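Local coordinates for protein inactive dihydroorotase-like domain (PDB 5NNL) that is of unknown function but has the barrel fold of the dihydroorotase family, in a form classed as inactive, at residues 11-16 and 215-220; 39-44 and 73-78; 148-153 and 172-177. All coordinates share one frame; numbering follows the deposited sequence.

Contact 1: residues 11-16 and 215-220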
ATOM      1  N   ASN A  11       2.310   4.044   4.065  1.00 26.19           N
ATOM      2  CA  ASN A  11       2.117   3.067   2.999  1.00 28.84           C
ATOM      3  C   ASN A  11       0.828   2.311   3.292  1.00 28.15           C
ATOM      4  O   ASN A  11       0.761   1.534   4.251  1.00 26.42           O
ATOM      5  CB  ASN A  11       3.295   2.101   2.899  1.00 29.66           C
ATOM      6  CG  ASN A  11       3.050   0.994   1.888  1.00 30.22           C
ATOM      7  OD1 ASN A  11       2.295   1.171   0.931  1.00 27.87           O
ATOM      8  ND2 ASN A  11       3.672  -0.155   2.102  1.00 27.13           N
ATOM      9  N   ILE A  12      -0.201   2.538   2.469  1.00 27.17           N
ATOM     10  CA  ILE A  12      -1.501   1.918   2.716  1.00 27.66           C
ATOM     11  C   ILE A  12      -1.598   0.481   2.227  1.00 27.47           C
ATOM     12  O   ILE A  12      -2.686  -0.104   2.286  1.00 27.46           O
ATOM     13  CB  ILE A  12      -2.641   2.720   2.061  1.00 30.14           C
ATOM     14  CG1 ILE A  12      -2.412   2.840   0.552  1.00 33.74           C
ATOM     15  CG2 ILE A  12      -2.732   4.089   2.686  1.00 32.46           C
ATOM     16  CD1 ILE A  12      -3.661   3.137  -0.230  1.00 31.90           C
ATOM     17  N   ALA A  13      -0.508  -0.108   1.741  1.00 25.07           N
ATOM     18  CA  ALA A  13      -0.539  -1.492   1.266  1.00 29.41           C
ATOM     19  C   ALA A  13       0.865  -2.067   1.458  1.00 30.56           C
ATOM     20  O   ALA A  13       1.711  -1.983   0.566  1.00 28.83           O
ATOM     21  CB  ALA A  13      -0.988  -1.582  -0.187  1.00 29.52           C
ATOM     22  N   ALA A  14       1.100  -2.637   2.637  1.00 28.00           N
ATOM     23  CA  ALA A  14       2.347  -3.322   2.943  1.00 29.18           C
ATOM     24  C   ALA A  14       2.091  -4.821   2.904  1.00 32.97           C
ATOM     25  O   ALA A  14       1.285  -5.338   3.687  1.00 32.10           O
ATOM     26  CB  ALA A  14       2.890  -2.898   4.307  1.00 30.86           C
ATOM     27  N   PHE A  15       2.774  -5.513   2.000  1.00 30.74           N
ATOM     28  CA  PHE A  15       2.564  -6.941   1.823  1.00 34.12           C
ATOM     29  C   PHE A  15       3.397  -7.724   2.831  1.00 37.95           C
ATOM     30  O   PHE A  15       4.595  -7.467   2.994  1.00 36.31           O
ATOM     31  CB  PHE A  15       2.924  -7.352   0.398  1.00 35.47           C
ATOM     32  CG  PHE A  15       2.616  -8.787   0.082  1.00 36.10           C
ATOM     33  CD1 PHE A  15       1.305  -9.227  -0.019  1.00 34.78           C
ATOM     34  CD2 PHE A  15       3.639  -9.695  -0.128  1.00 37.75           C
ATOM     35  CE1 PHE A  15       1.023 -10.550  -0.316  1.00 36.32           C
ATOM     36  CE2 PHE A  15       3.366 -11.014  -0.424  1.00 38.67           C
ATOM     37  CZ  PHE A  15       2.056 -11.442  -0.519  1.00 37.99           C
ATOM     38  N   VAL A  16       2.761  -8.679   3.503  1.00 38.33           N
ATOM     39  CA  VAL A  16       3.422  -9.490   4.522  1.00 37.27           C
ATOM     40  C   VAL A  16       3.202 -10.959   4.180  1.00 37.76           C
ATOM     41  O   VAL A  16       2.132 -11.508   4.478  1.00 38.44           O
ATOM     42  CB  VAL A  16       2.904  -9.152   5.929  1.00 39.44           C
ATOM     43  CG1 VAL A  16       3.618 -10.000   6.986  1.00 39.76           C
ATOM     44  CG2 VAL A  16       3.100  -7.666   6.220  1.00 36.38           C
ATOM     45  N   VAL A 215      -3.211   8.574  -3.991  1.00 27.04           N
ATOM     46  CA  VAL A 215      -2.270   7.917  -3.094  1.00 27.31           C
ATOM     47  C   VAL A 215      -1.273   7.086  -3.890  1.00 26.22           C
ATOM     48  O   VAL A 215      -1.607   6.491  -4.919  1.00 23.57           O
ATOM     49  CB  VAL A 215      -3.014   7.017  -2.078  1.00 26.49           C
ATOM     50  CG1 VAL A 215      -2.033   6.234  -1.205  1.00 27.11           C
ATOM     51  CG2 VAL A 215      -3.954   7.842  -1.220  1.00 30.10           C
ATOM     52  N   PHE A 216      -0.038   7.042  -3.395  1.00 23.47           N
ATOM     53  CA  PHE A 216       0.944   6.059  -3.827  1.00 25.01           C
ATOM     54  C   PHE A 216       1.027   4.958  -2.780  1.00 28.30           C
ATOM     55  O   PHE A 216       1.023   5.232  -1.577  1.00 28.16           O
ATOM     56  CB  PHE A 216       2.331   6.683  -4.010  1.00 27.89           C
ATOM     57  CG  PHE A 216       2.474   7.539  -5.241  1.00 27.90           C
ATOM     58  CD1 PHE A 216       1.911   7.162  -6.448  1.00 27.31           C
ATOM     59  CD2 PHE A 216       3.195   8.716  -5.185  1.00 28.74           C
ATOM     60  CE1 PHE A 216       2.060   7.952  -7.570  1.00 31.16           C
ATOM     61  CE2 PHE A 216       3.346   9.506  -6.303  1.00 28.60           C
ATOM     62  CZ  PHE A 216       2.782   9.128  -7.493  1.00 26.24           C
ATOM     63  N   SER A 217       1.102   3.714  -3.241  1.00 24.56           N
ATOM     64  CA  SER A 217       1.318   2.582  -2.357  1.00 28.36           C
ATOM     65  C   SER A 217       2.505   1.781  -2.866  1.00 26.57           C
ATOM     66  O   SER A 217       2.955   1.947  -4.001  1.00 25.95           O
ATOM     67  CB  SER A 217       0.081   1.676  -2.264  1.00 30.24           C
ATOM     68  OG  SER A 217      -0.138   0.992  -3.485  1.00 30.35           O
ATOM     69  N   ILE A 218       3.030   0.926  -1.999  1.00 27.06           N
ATOM     70  CA  ILE A 218       4.024  -0.050  -2.420  1.00 27.67           C
ATOM     71  C   ILE A 218       3.353  -1.295  -2.979  1.00 29.55           C
ATOM     72  O   ILE A 218       3.637  -1.713  -4.106  1.00 28.10           O
ATOM     73  CB  ILE A 218       4.958  -0.376  -1.239  1.00 28.64           C
ATOM     74  CG1 ILE A 218       5.650   0.916  -0.792  1.00 29.48           C
ATOM     75  CG2 ILE A 218       5.948  -1.474  -1.628  1.00 31.97           C
ATOM     76  CD1 ILE A 218       6.802   0.724   0.140  1.00 33.80           C
ATOM     77  N   GLY A 219       2.441  -1.887  -2.209  1.00 27.13           N
ATOM     78  CA  GLY A 219       1.591  -2.942  -2.712  1.00 30.76           C
ATOM     79  C   GLY A 219       2.269  -4.297  -2.719  1.00 31.53           C
ATOM     80  O   GLY A 219       3.375  -4.490  -2.205  1.00 33.88           O
ATOM     81  N   SER A 220       1.571  -5.259  -3.316  1.00 31.22           N
ATOM     82  CA  SER A 220       2.112  -6.593  -3.526  1.00 31.35           C
ATOM     83  C   SER A 220       2.813  -6.722  -4.869  1.00 33.26           C
ATOM     84  O   SER A 220       3.379  -7.780  -5.158  1.00 31.71           O
ATOM     85  CB  SER A 220       0.997  -7.643  -3.421  1.00 36.53           C
ATOM     86  OG  SER A 220       0.001  -7.438  -4.410  1.00 30.97           O
TER
HETATM   87  O   HOH W   1       0.431   5.021   0.985  1.00 28.82           O
HETATM   88  O   HOH W   2       4.486  -4.061   0.061  1.00 31.55           O

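Contact 2: residues 39-44 and 73-78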
ATOM      1  N   TYR A  39       8.576   5.229   6.465  1.00 23.79           N
ATOM      2  CA  TYR A  39       7.159   4.967   6.690  1.00 27.26           C
ATOM      3  C   TYR A  39       6.947   4.668   8.170  1.00 29.01           C
ATOM      4  O   TYR A  39       7.346   3.606   8.658  1.00 30.05           O
ATOM      5  CB  TYR A  39       6.685   3.807   5.816  1.00 27.02           C
ATOM      6  CG  TYR A  39       6.994   3.997   4.348  1.00 27.39           C
ATOM      7  CD1 TYR A  39       6.243   4.865   3.565  1.00 26.59           C
ATOM      8  CD2 TYR A  39       8.047   3.321   3.748  1.00 28.10           C
ATOM      9  CE1 TYR A  39       6.529   5.054   2.223  1.00 26.05           C
ATOM     10  CE2 TYR A  39       8.340   3.498   2.405  1.00 28.00           C
ATOM     11  CZ  TYR A  39       7.577   4.369   1.648  1.00 27.02           C
ATOM     12  OH  TYR A  39       7.856   4.559   0.310  1.00 27.93           O
ATOM     13  N   SER A  40       6.327   5.607   8.885  1.00 28.84           N
ATOM     14  CA  SER A  40       6.005   5.421  10.295  1.00 31.51           C
ATOM     15  C   SER A  40       4.615   4.836  10.511  1.00 32.91           C
ATOM     16  O   SER A  40       4.237   4.584  11.660  1.00 32.78           O
ATOM     17  CB  SER A  40       6.122   6.755  11.044  1.00 33.30           C
ATOM     18  OG  SER A  40       5.206   7.711  10.538  1.00 32.27           O
ATOM     19  N   MET A  41       3.850   4.622   9.442  1.00 30.62           N
ATOM     20  CA  MET A  41       2.511   4.056   9.525  1.00 30.90           C
ATOM     21  C   MET A  41       2.249   3.266   8.255  1.00 31.13           C
ATOM     22  O   MET A  41       2.413   3.797   7.153  1.00 28.27           O
ATOM     23  CB  MET A  41       1.452   5.152   9.684  1.00 33.09           C
ATOM     24  CG  MET A  41       0.692   5.118  11.000  1.00 40.83           C
ATOM     25  SD  MET A  41      -0.400   3.690  11.158  1.00 45.62           S
ATOM     26  CE  MET A  41      -1.949   4.504  11.532  1.00 49.12           C
ATOM     27  N   ILE A  42       1.835   2.012   8.407  1.00 30.91           N
ATOM     28  CA  ILE A  42       1.558   1.146   7.266  1.00 28.89           C
ATOM     29  C   ILE A  42       0.259   0.395   7.514  1.00 29.89           C
ATOM     30  O   ILE A  42      -0.015  -0.051   8.634  1.00 32.95           O
ATOM     31  CB  ILE A  42       2.712   0.155   6.996  1.00 29.33           C
ATOM     32  CG1 ILE A  42       2.906  -0.801   8.176  1.00 29.77           C
ATOM     33  CG2 ILE A  42       3.996   0.914   6.703  1.00 31.97           C
ATOM     34  CD1 ILE A  42       3.900  -1.926   7.904  1.00 30.74           C
ATOM     35  N   ARG A  43      -0.544   0.263   6.463  1.00 28.55           N
ATOM     36  CA  ARG A  43      -1.676  -0.651   6.465  1.00 29.61           C
ATOM     37  C   ARG A  43      -1.212  -1.990   5.916  1.00 30.27           C
ATOM     38  O   ARG A  43      -0.593  -2.050   4.847  1.00 27.92           O
ATOM     39  CB  ARG A  43      -2.837  -0.106   5.633  1.00 30.80           C
ATOM     40  CG  ARG A  43      -3.899  -1.154   5.312  1.00 32.31           C
ATOM     41  CD  ARG A  43      -5.060  -0.602   4.503  1.00 33.88           C
ATOM     42  NE  ARG A  43      -5.909  -1.696   4.046  1.00 32.78           N
ATOM     43  CZ  ARG A  43      -5.615  -2.493   3.022  1.00 34.48           C
ATOM     44  NH1 ARG A  43      -4.494  -2.316   2.331  1.00 33.43           N
ATOM     45  NH2 ARG A  43      -6.443  -3.473   2.689  1.00 32.39           N
ATOM     46  N   ILE A  44      -1.504  -3.053   6.651  1.00 29.30           N
ATOM     47  CA  ILE A  44      -1.081  -4.395   6.281  1.00 32.43           C
ATOM     48  C   ILE A  44      -2.110  -4.988   5.329  1.00 33.05           C
ATOM     49  O   ILE A  44      -3.309  -5.019   5.634  1.00 32.35           O
ATOM     50  CB  ILE A  44      -0.905  -5.275   7.530  1.00 35.51           C
ATOM     51  CG1 ILE A  44      -0.012  -4.575   8.565  1.00 34.29           C
ATOM     52  CG2 ILE A  44      -0.324  -6.624   7.151  1.00 35.93           C
ATOM     53  CD1 ILE A  44       1.363  -4.200   8.051  1.00 35.21           C
ATOM     54  N   ASP A  73       4.052   2.064  13.458  1.00 30.48           N
ATOM     55  CA  ASP A  73       2.644   1.830  13.742  1.00 34.01           C
ATOM     56  C   ASP A  73       1.972   1.177  12.537  1.00 35.25           C
ATOM     57  O   ASP A  73       2.447   1.272  11.402  1.00 33.67           O
ATOM     58  CB  ASP A  73       1.940   3.138  14.104  1.00 37.85           C
ATOM     59  CG  ASP A  73       2.466   3.745  15.390  1.00 39.21           C
ATOM     60  OD1 ASP A  73       3.086   3.005  16.184  1.00 36.92           O
ATOM     61  OD2 ASP A  73       2.258   4.957  15.607  1.00 39.65           O
ATOM     62  N   PHE A  74       0.857   0.499  12.792  1.00 36.89           N
ATOM     63  CA  PHE A  74       0.219  -0.247  11.720  1.00 33.04           C
ATOM     64  C   PHE A  74      -1.257  -0.447  12.020  1.00 39.70           C
ATOM     65  O   PHE A  74      -1.709  -0.339  13.163  1.00 41.41           O
ATOM     66  CB  PHE A  74       0.909  -1.600  11.495  1.00 32.06           C
ATOM     67  CG  PHE A  74       0.629  -2.615  12.563  1.00 40.00           C
ATOM     68  CD1 PHE A  74       1.385  -2.648  13.726  1.00 37.44           C
ATOM     69  CD2 PHE A  74      -0.383  -3.547  12.401  1.00 39.35           C
ATOM     70  CE1 PHE A  74       1.130  -3.585  14.709  1.00 41.67           C
ATOM     71  CE2 PHE A  74      -0.641  -4.485  13.377  1.00 41.35           C
ATOM     72  CZ  PHE A  74       0.115  -4.506  14.533  1.00 42.13           C
ATOM     73  N   ASN A  75      -2.001  -0.717  10.952  1.00 36.40           N
ATOM     74  CA  ASN A  75      -3.394  -1.121  11.006  1.00 37.20           C
ATOM     75  C   ASN A  75      -3.521  -2.462  10.302  1.00 39.07           C
ATOM     76  O   ASN A  75      -2.866  -2.698   9.282  1.00 36.98           O
ATOM     77  CB  ASN A  75      -4.299  -0.092  10.316  1.00 40.58           C
ATOM     78  CG  ASN A  75      -5.158   0.688  11.291  1.00 44.35           C
ATOM     79  OD1 ASN A  75      -5.722   0.127  12.231  1.00 46.42           O
ATOM     80  ND2 ASN A  75      -5.267   1.994  11.063  1.00 47.69           N
ATOM     81  N   LEU A  76      -4.342  -3.345  10.854  1.00 39.19           N
ATOM     82  CA  LEU A  76      -4.709  -4.552  10.135  1.00 39.00           C
ATOM     83  C   LEU A  76      -5.934  -4.280   9.269  1.00 32.15           C
ATOM     84  O   LEU A  76      -6.579  -3.231   9.358  1.00 34.10           O
ATOM     85  CB  LEU A  76      -4.978  -5.710  11.099  1.00 40.21           C
ATOM     86  CG  LEU A  76      -3.757  -6.325  11.791  1.00 42.84           C
ATOM     87  CD1 LEU A  76      -4.191  -7.383  12.796  1.00 40.66           C
ATOM     88  CD2 LEU A  76      -2.795  -6.930  10.777  1.00 40.23           C
ATOM     89  N   SER A  77      -6.238  -5.242   8.407  1.00 35.60           N
ATOM     90  CA  SER A  77      -7.393  -5.165   7.530  1.00 34.05           C
ATOM     91  C   SER A  77      -7.925  -6.579   7.371  1.00 35.72           C
ATOM     92  O   SER A  77      -7.298  -7.547   7.808  1.00 36.27           O
ATOM     93  CB  SER A  77      -7.023  -4.534   6.182  1.00 32.41           C
ATOM     94  OG  SER A  77      -8.165  -4.321   5.366  1.00 35.07           O
ATOM     95  N   ILE A  78      -9.090  -6.700   6.740  1.00 34.21           N
ATOM     96  CA  ILE A  78      -9.752  -7.992   6.604  1.00 36.77           C
ATOM     97  C   ILE A  78     -10.317  -8.138   5.197  1.00 34.89           C
ATOM     98  O   ILE A  78     -10.833  -7.176   4.619  1.00 35.89           O
ATOM     99  CB  ILE A  78     -10.857  -8.168   7.663  1.00 34.53           C
ATOM    100  CG1 ILE A  78     -11.442  -9.573   7.577  1.00 38.36           C
ATOM    101  CG2 ILE A  78     -11.944  -7.100   7.504  1.00 36.02           C
ATOM    102  CD1 ILE A  78     -11.915 -10.107   8.929  1.00 40.79           C
TER
HETATM  103  O   HOH W   3      -4.166  -6.932   7.348  1.00 34.24           O

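Contact 3: residues 148-153 and 172-177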
ATOM      1  N   ASN A 148     -24.109   5.906  -1.013  1.00 44.45           N
ATOM      2  CA  ASN A 148     -23.545   7.222  -0.721  1.00 50.09           C
ATOM      3  C   ASN A 148     -22.447   7.130   0.337  1.00 49.00           C
ATOM      4  O   ASN A 148     -22.478   7.811   1.364  1.00 50.79           O
ATOM      5  CB  ASN A 148     -24.632   8.200  -0.286  1.00 52.90           C
ATOM      6  CG  ASN A 148     -24.123   9.624  -0.209  1.00 52.56           C
ATOM      7  OD1 ASN A 148     -23.372  10.079  -1.070  1.00 53.26           O
ATOM      8  ND2 ASN A 148     -24.512  10.326   0.837  1.00 53.64           N
ATOM      9  N   ARG A 149     -21.466   6.272   0.076  1.00 46.05           N
ATOM     10  CA  ARG A 149     -20.313   6.117   0.949  1.00 46.12           C
ATOM     11  C   ARG A 149     -19.047   6.098   0.097  1.00 44.11           C
ATOM     12  O   ARG A 149     -19.098   6.172  -1.135  1.00 41.81           O
ATOM     13  CB  ARG A 149     -20.438   4.854   1.813  1.00 45.75           C
ATOM     14  CG  ARG A 149     -20.465   3.531   1.047  1.00 46.16           C
ATOM     15  CD  ARG A 149     -19.714   2.465   1.820  1.00 42.27           C
ATOM     16  NE  ARG A 149     -18.323   2.865   2.026  1.00 42.12           N
ATOM     17  CZ  ARG A 149     -17.602   2.595   3.112  1.00 43.44           C
ATOM     18  NH1 ARG A 149     -18.126   1.914   4.123  1.00 44.67           N
ATOM     19  NH2 ARG A 149     -16.347   3.018   3.188  1.00 39.34           N
ATOM     20  N   ARG A 150     -17.903   5.999   0.766  1.00 40.04           N
ATOM     21  CA  ARG A 150     -16.605   6.108   0.118  1.00 41.73           C
ATOM     22  C   ARG A 150     -16.125   4.747  -0.370  1.00 36.86           C
ATOM     23  O   ARG A 150     -16.458   3.706   0.203  1.00 36.40           O
ATOM     24  CB  ARG A 150     -15.570   6.698   1.081  1.00 41.47           C
ATOM     25  CG  ARG A 150     -15.979   8.021   1.710  1.00 43.85           C
ATOM     26  CD  ARG A 150     -14.922   8.530   2.684  1.00 46.83           C
ATOM     27  NE  ARG A 150     -13.677   8.896   2.007  1.00 54.46           N
ATOM     28  CZ  ARG A 150     -13.078  10.085   2.073  1.00 55.90           C
ATOM     29  NH1 ARG A 150     -13.579  11.074   2.805  1.00 58.19           N
ATOM     30  NH2 ARG A 150     -11.951  10.286   1.404  1.00 51.16           N
ATOM     31  N   ILE A 151     -15.332   4.768  -1.439  1.00 34.68           N
ATOM     32  CA  ILE A 151     -14.670   3.576  -1.956  1.00 35.33           C
ATOM     33  C   ILE A 151     -13.274   3.968  -2.421  1.00 31.65           C
ATOM     34  O   ILE A 151     -13.087   5.022  -3.035  1.00 32.16           O
ATOM     35  CB  ILE A 151     -15.467   2.929  -3.110  1.00 32.77           C
ATOM     36  CG1 ILE A 151     -14.794   1.638  -3.582  1.00 34.03           C
ATOM     37  CG2 ILE A 151     -15.606   3.894  -4.266  1.00 36.55           C
ATOM     38  CD1 ILE A 151     -14.871   0.501  -2.588  1.00 34.89           C
ATOM     39  N   HIS A 152     -12.295   3.113  -2.130  1.00 30.84           N
ATOM     40  CA  HIS A 152     -10.914   3.327  -2.542  1.00 31.33           C
ATOM     41  C   HIS A 152     -10.472   2.177  -3.432  1.00 30.45           C
ATOM     42  O   HIS A 152     -10.640   1.008  -3.072  1.00 30.83           O
ATOM     43  CB  HIS A 152      -9.976   3.435  -1.336  1.00 32.84           C
ATOM     44  CG  HIS A 152      -8.554   3.722  -1.710  1.00 28.55           C
ATOM     45  ND1 HIS A 152      -8.103   4.994  -1.992  1.00 29.79           N
ATOM     46  CD2 HIS A 152      -7.489   2.902  -1.866  1.00 27.91           C
ATOM     47  CE1 HIS A 152      -6.818   4.945  -2.294  1.00 29.52           C
ATOM     48  NE2 HIS A 152      -6.421   3.687  -2.225  1.00 31.04           N
ATOM     49  N   VAL A 153      -9.897   2.514  -4.585  1.00 28.17           N
ATOM     50  CA  VAL A 153      -9.464   1.536  -5.577  1.00 27.25           C
ATOM     51  C   VAL A 153      -7.945   1.474  -5.554  1.00 27.94           C
ATOM     52  O   VAL A 153      -7.272   2.502  -5.697  1.00 30.67           O
ATOM     53  CB  VAL A 153      -9.976   1.893  -6.981  1.00 29.60           C
ATOM     54  CG1 VAL A 153      -9.581   0.818  -7.983  1.00 26.64           C
ATOM     55  CG2 VAL A 153     -11.486   2.080  -6.967  1.00 31.50           C
ATOM     56  N   GLY A 172     -19.099  13.519  -8.742  1.00 42.33           N
ATOM     57  CA  GLY A 172     -19.248  13.576  -7.303  1.00 44.32           C
ATOM     58  C   GLY A 172     -19.211  12.245  -6.585  1.00 42.50           C
ATOM     59  O   GLY A 172     -19.403  12.215  -5.363  1.00 41.67           O
ATOM     60  N   LEU A 173     -18.978  11.146  -7.295  1.00 37.41           N
ATOM     61  CA  LEU A 173     -18.865   9.846  -6.647  1.00 39.12           C
ATOM     62  C   LEU A 173     -17.677   9.844  -5.688  1.00 40.29           C
ATOM     63  O   LEU A 173     -16.585  10.302  -6.034  1.00 40.64           O
ATOM     64  CB  LEU A 173     -18.714   8.761  -7.712  1.00 41.67           C
ATOM     65  CG  LEU A 173     -19.067   7.327  -7.326  1.00 38.23           C
ATOM     66  CD1 LEU A 173     -19.561   6.575  -8.547  1.00 32.74           C
ATOM     67  CD2 LEU A 173     -17.871   6.630  -6.734  1.00 38.05           C
ATOM     68  N   LYS A 174     -17.890   9.330  -4.475  1.00 42.09           N
ATOM     69  CA  LYS A 174     -16.866   9.385  -3.428  1.00 41.76           C
ATOM     70  C   LYS A 174     -15.848   8.263  -3.636  1.00 39.50           C
ATOM     71  O   LYS A 174     -15.795   7.276  -2.897  1.00 39.28           O
ATOM     72  CB  LYS A 174     -17.499   9.284  -2.046  1.00 41.92           C
ATOM     73  CG  LYS A 174     -18.575  10.316  -1.748  1.00 45.04           C
ATOM     74  CD  LYS A 174     -18.717  10.511  -0.242  1.00 48.03           C
ATOM     75  CE  LYS A 174     -20.149  10.795   0.180  1.00 51.64           C
ATOM     76  NZ  LYS A 174     -20.776  11.878  -0.622  1.00 53.65           N
ATOM     77  N   VAL A 175     -15.013   8.429  -4.658  1.00 38.16           N
ATOM     78  CA  VAL A 175     -14.003   7.432  -4.994  1.00 36.46           C
ATOM     79  C   VAL A 175     -12.621   8.063  -4.912  1.00 32.53           C
ATOM     80  O   VAL A 175     -12.421   9.214  -5.315  1.00 33.33           O
ATOM     81  CB  VAL A 175     -14.249   6.811  -6.388  1.00 33.33           C
ATOM     82  CG1 VAL A 175     -14.302   7.869  -7.452  1.00 31.79           C
ATOM     83  CG2 VAL A 175     -13.185   5.770  -6.712  1.00 33.70           C
ATOM     84  N   THR A 176     -11.672   7.303  -4.371  1.00 31.16           N
ATOM     85  CA  THR A 176     -10.257   7.635  -4.412  1.00 33.97           C
ATOM     86  C   THR A 176      -9.502   6.413  -4.915  1.00 29.73           C
ATOM     87  O   THR A 176     -10.060   5.318  -5.013  1.00 29.10           O
ATOM     88  CB  THR A 176      -9.727   8.067  -3.035  1.00 32.56           C
ATOM     89  OG1 THR A 176      -9.840   6.980  -2.108  1.00 29.24           O
ATOM     90  CG2 THR A 176     -10.509   9.261  -2.507  1.00 36.33           C
ATOM     91  N   CYS A 177      -8.226   6.592  -5.250  1.00 28.20           N
ATOM     92  CA  CYS A 177      -7.466   5.472  -5.785  1.00 28.12           C
ATOM     93  C   CYS A 177      -5.981   5.658  -5.528  1.00 27.14           C
ATOM     94  O   CYS A 177      -5.510   6.758  -5.232  1.00 27.41           O
ATOM     95  CB  CYS A 177      -7.698   5.300  -7.292  1.00 25.00           C
ATOM     96  SG  CYS A 177      -7.088   6.679  -8.291  1.00 28.48           S
TER
HETATM   97  O   HOH W   4     -19.862   7.664  -3.656  1.00 42.58           O
HETATM   98  O   HOH W   5     -12.514   7.008  -0.716  1.00 38.20           O

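Contact 1: residues 11-16 and 215-220
With CG of Asn11 turned to the far side from its own backbone N (chi1 174°), the amide reaches across to the backbone of Ile218. Ile12 is rotated differently. Its CG1 sits between the backbone N and the carbonyl carbon (chi1 58°), and CD1 is carried to Val215. Both residues lie where the first and last parallel strands of a (beta/alpha)8 barrel meet, the fold of the dihydroorotase family. The seam is closed by one direct backbone bond, the Asn11 amide and two waters, not by a regular ladder. Ile218 N gives Asn11 OD1 a hydrogen bond of 3.0 Å that is almost straight, 174° at the hydrogen. The same OD1 accepts from Ala13 N at 3.2 Å, forming an Asx turn. The two donors approach from opposite faces of the amide plane and together restrain its rotation. Asn11 ND2 lies 3.6 Å from Ile218 CB, and these two side chains cross at about a right angle. The direct backbone bond runs from Gly219 N to Ala13 O at 2.9 Å. Ile12 CD1 and Val215 CG1 meet tip to tip at 3.6 Å. Ser217 packs its CB near Ile12, while its OG bonds to Asp178. One water bridges Ile12 N and Phe216 O. A second accepts from Phe15 N and donates to Gly219 O, at 2.6 Å from that oxygen.

Contact 2: residues 39-44 and 73-78
Ile42 and Phe74 pair side by side in two parallel strands, 39-44 and 73-79. These are neighbours in the barrel wall and belong to a beta-alpha-beta unit with helix 56-64 between them. Asp73 N bonds to Ser40 O, Ile42 N to Asp73 O and Asn75 N to Ile42 O, each at 3.1 Å. The ladder ends with Ile44 N to Asn75 O at 3.0 Å. On one face, Ile42 CG1 packs on Phe74 CB at 4.0 Å. Ile44 CG1 lies 4.0 Å from Phe74 CD2, and Leu76 CD2 comes to Ile44 CB. The face opposite Ile42 and Phe74 carries Met41, Arg43, Asp73 and Asn75. Met41 bends at chi2 and chi3, which lays SD over Asp73, 3.8 Å from its CB. Arg43 runs extended from CG to NE and brings its guanidinium edge to Ser77. Its NH2 makes a weak bond to Ser77 OG at 3.3 Å. Farther out, Leu76 also touches Leu59, Ala62 and Gln63 of helix 56-64. The Asp73 carboxylate is held by Ala334 N and Gln277. Ile12 O takes Arg43 NH1, and Ser97 OG bonds to both Arg43 NE and Ser77 OG.

Contact 3: residues 148-153 and 172-177
Leu173 meets Ile151 at the start of the second segment, its CD2 4.3 Å from Ile151 CG2. It follows Gly172, which closes helix 159-170 in a Schellman motif. Lys174 comes next, at the centre of an inverse gamma turn. One water accepts from its N and donates to Arg149 O. The Lys174 chain bends at chi3 and chi4 and runs back beside the first segment. The Lys174 and Arg150 side chains cross at about a right angle, CD beside CG. Lys174 NZ donates to Asn148 OD1 at 3.2 Å, tilted from the amide plane. Lys174 O receives Ile151 N at 2.9 Å, and this bond opens the ladder between two parallel strands. Strands 151-153 and 175-180, with helix 159-170 between them, form one beta-alpha-beta unit of the (beta/alpha)8 barrel. Val175 has its CB 3.9 Å from Ile151 CG2, and its CG2 also touches Val153 CG2. Leu141 of helix 134-146 packs against both Ile151 and Val175 on this face. Thr176 N then donates to Ile151 O at 3.0 Å, and Thr176 O accepts from Val153 N at 2.8 Å. With Thr176 OG1 between backbone N and carbonyl carbon (chi1 63°), the hydroxyl stands at the edge of the His152 ring, in its plane. OG1 and His152 ND1 share a hydrogen bond of 2.6 Å. Asp178 OD1 takes the other ring nitrogen, NE2, so both nitrogens of the imidazole have a partner. Phe272 meets the same ring edge-to-face. Cys177 completes the pairing opposite Val153, where its CB lies 3.2 Å from Val153 O.

The three contacts lie along the wall of one (beta/alpha)8 barrel. Contact 1 spans most of the chain. Contacts 2 and 3 are nested within that span, one after the other, each joining the two strands of a beta-alpha-beta unit. They are local pairings within the wall, while contact 1 is the long-range seam that closes the ring. The centres of contacts 1 and 2 are about 9 Å apart, those of contacts 1 and 3 about 18 Å, and those of contacts 2 and 3 about 20 Å. Contact 1 touches both of the others. Ala14 N probably bonds to Arg43 O, and Val215 N to Cys177 O. Ile12 CD1 packs against His152 NE2. Contacts 2 and 3 do not touch.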